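Local structure of L-lactate dehydrogenase (Trichomonas vaginalis, 4UUL) at residues B[155-160]-B[241-246]; B[269-272]-B[278-281]. The protein probably interconverts 2-hydroxy acids such as lactate or malate and their 2-oxo acids with NAD(H), as a dimeric member of the lactate/malate dehydrogenase superfamily. The protein carries 1 engineered substitution. All blocks are in the same frame, centred on the assembly; numbering follows the deposited sequence.

Contact 1: residues B[155-160]-B[241-246]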
# COMPACT_ATOMS: atom_id res chain seq x y z
N SER B 155 4.65 -6.36 -17.53
CA SER B 155 3.40 -6.58 -18.27
C SER B 155 2.30 -7.17 -17.36
O SER B 155 1.17 -7.31 -17.81
CB SER B 155 3.66 -7.40 -19.54
OG SER B 155 4.28 -8.57 -19.19
N MET B 156 2.59 -7.34 -16.06
CA MET B 156 1.57 -7.96 -15.20
C MET B 156 0.34 -7.10 -14.90
O MET B 156 -0.69 -7.64 -14.56
CB MET B 156 2.17 -8.45 -13.87
CG MET B 156 2.75 -9.85 -13.99
SD MET B 156 1.60 -11.13 -14.43
CE MET B 156 0.42 -10.94 -13.10
N LEU B 157 0.43 -5.78 -15.00
CA LEU B 157 -0.76 -4.97 -14.84
C LEU B 157 -1.78 -5.34 -15.90
O LEU B 157 -2.98 -5.49 -15.60
CB LEU B 157 -0.46 -3.48 -14.89
CG LEU B 157 -1.62 -2.51 -14.80
CD1 LEU B 157 -2.48 -2.75 -13.54
CD2 LEU B 157 -1.14 -1.09 -14.88
N ASP B 158 -1.33 -5.46 -17.14
CA ASP B 158 -2.25 -5.81 -18.21
C ASP B 158 -2.79 -7.23 -18.06
O ASP B 158 -3.98 -7.49 -18.32
CB ASP B 158 -1.54 -5.66 -19.54
CG ASP B 158 -0.85 -4.36 -19.63
OD1 ASP B 158 0.33 -4.21 -19.12
OD2 ASP B 158 -1.49 -3.49 -20.25
N GLN B 159 -1.94 -8.14 -17.60
CA GLN B 159 -2.42 -9.49 -17.34
C GLN B 159 -3.50 -9.49 -16.26
O GLN B 159 -4.54 -10.13 -16.41
CB GLN B 159 -1.27 -10.43 -16.94
CG GLN B 159 -1.79 -11.80 -16.61
CD GLN B 159 -0.72 -12.84 -16.39
OE1 GLN B 159 0.14 -13.01 -17.25
NE2 GLN B 159 -0.82 -13.62 -15.34
N ASN B 160 -3.27 -8.79 -15.17
CA ASN B 160 -4.23 -8.71 -14.07
C ASN B 160 -5.53 -8.10 -14.55
O ASN B 160 -6.62 -8.60 -14.20
CB ASN B 160 -3.65 -7.99 -12.85
CG ASN B 160 -2.63 -8.83 -12.14
OD1 ASN B 160 -2.65 -10.06 -12.19
ND2 ASN B 160 -1.76 -8.18 -11.40
N ALA B 241 -1.99 3.98 -9.67
CA ALA B 241 -0.83 3.91 -8.79
C ALA B 241 -0.80 2.60 -7.98
O ALA B 241 0.16 1.84 -8.03
CB ALA B 241 -0.75 5.12 -7.90
N ALA B 242 -1.87 2.31 -7.23
CA ALA B 242 -1.91 1.09 -6.47
C ALA B 242 -1.86 -0.14 -7.35
O ALA B 242 -1.19 -1.10 -6.99
CB ALA B 242 -3.13 1.05 -5.59
N SER B 243 -2.55 -0.15 -8.49
CA SER B 243 -2.58 -1.33 -9.34
C SER B 243 -1.23 -1.63 -10.03
O SER B 243 -0.82 -2.79 -10.03
CB SER B 243 -3.80 -1.38 -10.28
OG SER B 243 -3.80 -0.26 -11.11
N PRO B 244 -0.54 -0.62 -10.60
CA PRO B 244 0.81 -0.95 -11.11
C PRO B 244 1.76 -1.34 -10.00
O PRO B 244 2.63 -2.18 -10.22
CB PRO B 244 1.25 0.31 -11.85
CG PRO B 244 0.37 1.40 -11.35
CD PRO B 244 -0.95 0.74 -11.00
N THR B 245 1.59 -0.78 -8.80
CA THR B 245 2.46 -1.15 -7.69
C THR B 245 2.26 -2.62 -7.33
O THR B 245 3.22 -3.36 -7.12
CB THR B 245 2.20 -0.26 -6.47
OG1 THR B 245 2.54 1.11 -6.76
CG2 THR B 245 3.04 -0.70 -5.30
N LYS B 246 0.99 -3.05 -7.25
CA LYS B 246 0.64 -4.43 -6.94
C LYS B 246 1.32 -5.35 -7.96
O LYS B 246 1.93 -6.36 -7.62
CB LYS B 246 -0.86 -4.59 -6.90
CG LYS B 246 -1.36 -5.97 -6.47
CD LYS B 246 -1.44 -7.01 -7.55
CE LYS B 246 -1.92 -8.34 -6.98
NZ LYS B 246 -2.12 -9.36 -8.03
O HOH W 1 -2.18 -5.23 -11.06

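Contact 2: residues B[269-272]-B[278-281]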
# COMPACT_ATOMS: atom_id res chain seq x y z
N ILE B 269 10.89 -9.75 -21.33
CA ILE B 269 12.27 -10.19 -21.15
C ILE B 269 13.02 -10.01 -22.44
O ILE B 269 12.43 -10.06 -23.52
CB ILE B 269 12.39 -11.64 -20.64
CG1 ILE B 269 11.60 -12.58 -21.55
CG2 ILE B 269 11.92 -11.76 -19.22
CD1 ILE B 269 11.94 -14.05 -21.34
N PRO B 270 14.33 -9.79 -22.34
CA PRO B 270 15.16 -9.90 -23.55
C PRO B 270 14.83 -11.22 -24.24
O PRO B 270 14.83 -12.26 -23.60
CB PRO B 270 16.59 -9.93 -22.98
CG PRO B 270 16.46 -9.14 -21.69
CD PRO B 270 15.14 -9.62 -21.13
N VAL B 271 14.57 -11.18 -25.53
CA VAL B 271 14.10 -12.38 -26.20
C VAL B 271 15.15 -13.47 -26.13
O VAL B 271 16.26 -13.25 -26.58
CB VAL B 271 13.76 -12.10 -27.69
CG1 VAL B 271 13.54 -13.37 -28.46
CG2 VAL B 271 12.54 -11.18 -27.81
N PRO B 272 14.81 -14.67 -25.61
CA PRO B 272 15.78 -15.77 -25.60
C PRO B 272 15.98 -16.34 -27.00
O PRO B 272 15.04 -16.59 -27.70
CB PRO B 272 15.15 -16.85 -24.69
CG PRO B 272 14.06 -16.15 -23.93
CD PRO B 272 13.60 -15.02 -24.85
N GLY B 278 8.90 -18.26 -32.11
CA GLY B 278 9.26 -17.64 -33.36
C GLY B 278 9.56 -16.15 -33.26
O GLY B 278 9.36 -15.41 -34.24
N ILE B 279 10.05 -15.71 -32.10
CA ILE B 279 10.37 -14.30 -31.93
C ILE B 279 11.89 -14.12 -32.07
O ILE B 279 12.67 -14.88 -31.53
CB ILE B 279 9.93 -13.81 -30.53
CG1 ILE B 279 8.48 -14.22 -30.26
CG2 ILE B 279 10.11 -12.30 -30.42
CD1 ILE B 279 7.48 -13.78 -31.26
N LYS B 280 12.26 -13.12 -32.82
CA LYS B 280 13.67 -12.83 -33.08
C LYS B 280 14.37 -12.19 -31.88
O LYS B 280 13.82 -11.27 -31.26
CB LYS B 280 13.75 -11.89 -34.26
CG LYS B 280 15.15 -11.67 -34.75
CD LYS B 280 15.24 -10.64 -35.86
CE LYS B 280 16.64 -10.58 -36.45
NZ LYS B 280 16.92 -11.74 -37.31
N PRO B 281 15.59 -12.61 -31.54
CA PRO B 281 16.38 -11.92 -30.52
C PRO B 281 16.63 -10.49 -30.87
O PRO B 281 16.66 -10.11 -32.05
CB PRO B 281 17.69 -12.70 -30.51
CG PRO B 281 17.33 -14.06 -31.08
CD PRO B 281 16.28 -13.81 -32.09

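Contact 1: residues B[155-160]-B[241-246]
Leu157 carries its CG anti to the backbone N (chi1 178°), which turns the branch point toward the first turn of helix 242-257, where its two methyls meet Ser243 and Pro244. The two branches divide the work: CD1 packs against Ser243, 3.7 Å from its OG, while CD2 lies 4.1 Å from CB of Pro244, the leucine and the proline ring running side by side in the same direction. CA of Leu157 is 5.7 Å from CA of Pro244, which marks this pair as the point of nearest backbone approach.

Lys246 reaches across from the neighbouring turn: it leaves its helix with CG anti to the backbone N, then bends at chi2 (-84°), which brings its ammonium to the ND2 side of the Asn160 amide. The two chains cross at a slant, NZ standing 3.6 Å from ND2. Both groups are donors and no hydrogen bond joins them; each instead binds OE1 of Gln250, and NZ also reaches O of Cys59 of the second subunit. A water bridges the two helices, accepting from Asn160 ND2 and donating to Ser243 O, each at 3.0 Å.

The helix start itself is held at Ala241 O, which takes Thr245 N and Thr245 OG1 from opposite faces of its plane, OG1 at 2.8 Å. Glu55 of the second subunit accepts from Ala241 N and Ser243 N, which places this end at the dimer interface.

The short axes cross at 108° and come within 9.2 Å, a steep helix-helix packing inside the alpha/beta C-terminal domain. Asp158, on the same helix as Leu157, is hydrogen-bonded to His186, the predicted proton acceptor, an Asp-His pair characteristic of the lactate/malate dehydrogenase active site.

Contact 2: residues B[269-272]-B[278-281]
Val271 meets the passing chain of 279-281 with its whole isopropyl group, CG1 lying 3.5 Å from O of Ile279 and from O of Lys280. Its other methyl, CG2, touches CG2 of Ile279 at 3.7 Å, the two side chains crossing at about a right angle. The valine packs mostly on backbone: CB is 3.9 Å from CA of Pro281, and no hydrogen bond spans the two segments. With chi1 at 169°, CG1 stands anti to the backbone N and is the branch that faces both carbonyl oxygens. In Ile279, CG2 is the branch turned to the valine, while the longer CG1 arm leads elsewhere.

The next shell fixes the backbone that Val271 rests on. Asn275 donates through ND2 to both Pro272 O and Ile279 O, and Glu317 accepts from Lys280 N.

Outward from there, Ile269 pairs through the backbone with Phe285 and Val271 with Val283, carrying the antiparallel pairing past strand 265-270. The contact packs the long loop of the beta hairpin 265-270/284-291 onto the end of its first strand. Phe285 lies against both Val271 and Ile279, and helix 307-337 flanks the loop through Arg310, Glu317 and Phe321.

Contacts 1 and 2 follow one another along the chain: helix 242-257, which opens in contact 1, is succeeded by strand 265-270, whose end enters contact 2. Their centres are 23 Å apart and their nearest atoms about 7 Å. Strand 265-270 bridges the interval, since Gln159 bonds to Ser266 and Met156 packs on Leu265. In contact 1 the side chain of Pro244 lies about 4 Å from that of Ile16 and about 5 Å from that of Leu154, both of which bind NADH in another structure of this protein, although no cofactor is bound to this chain, and the second subunit adjoins it; contact 2 lies away from these sites and is not touched by the second subunit.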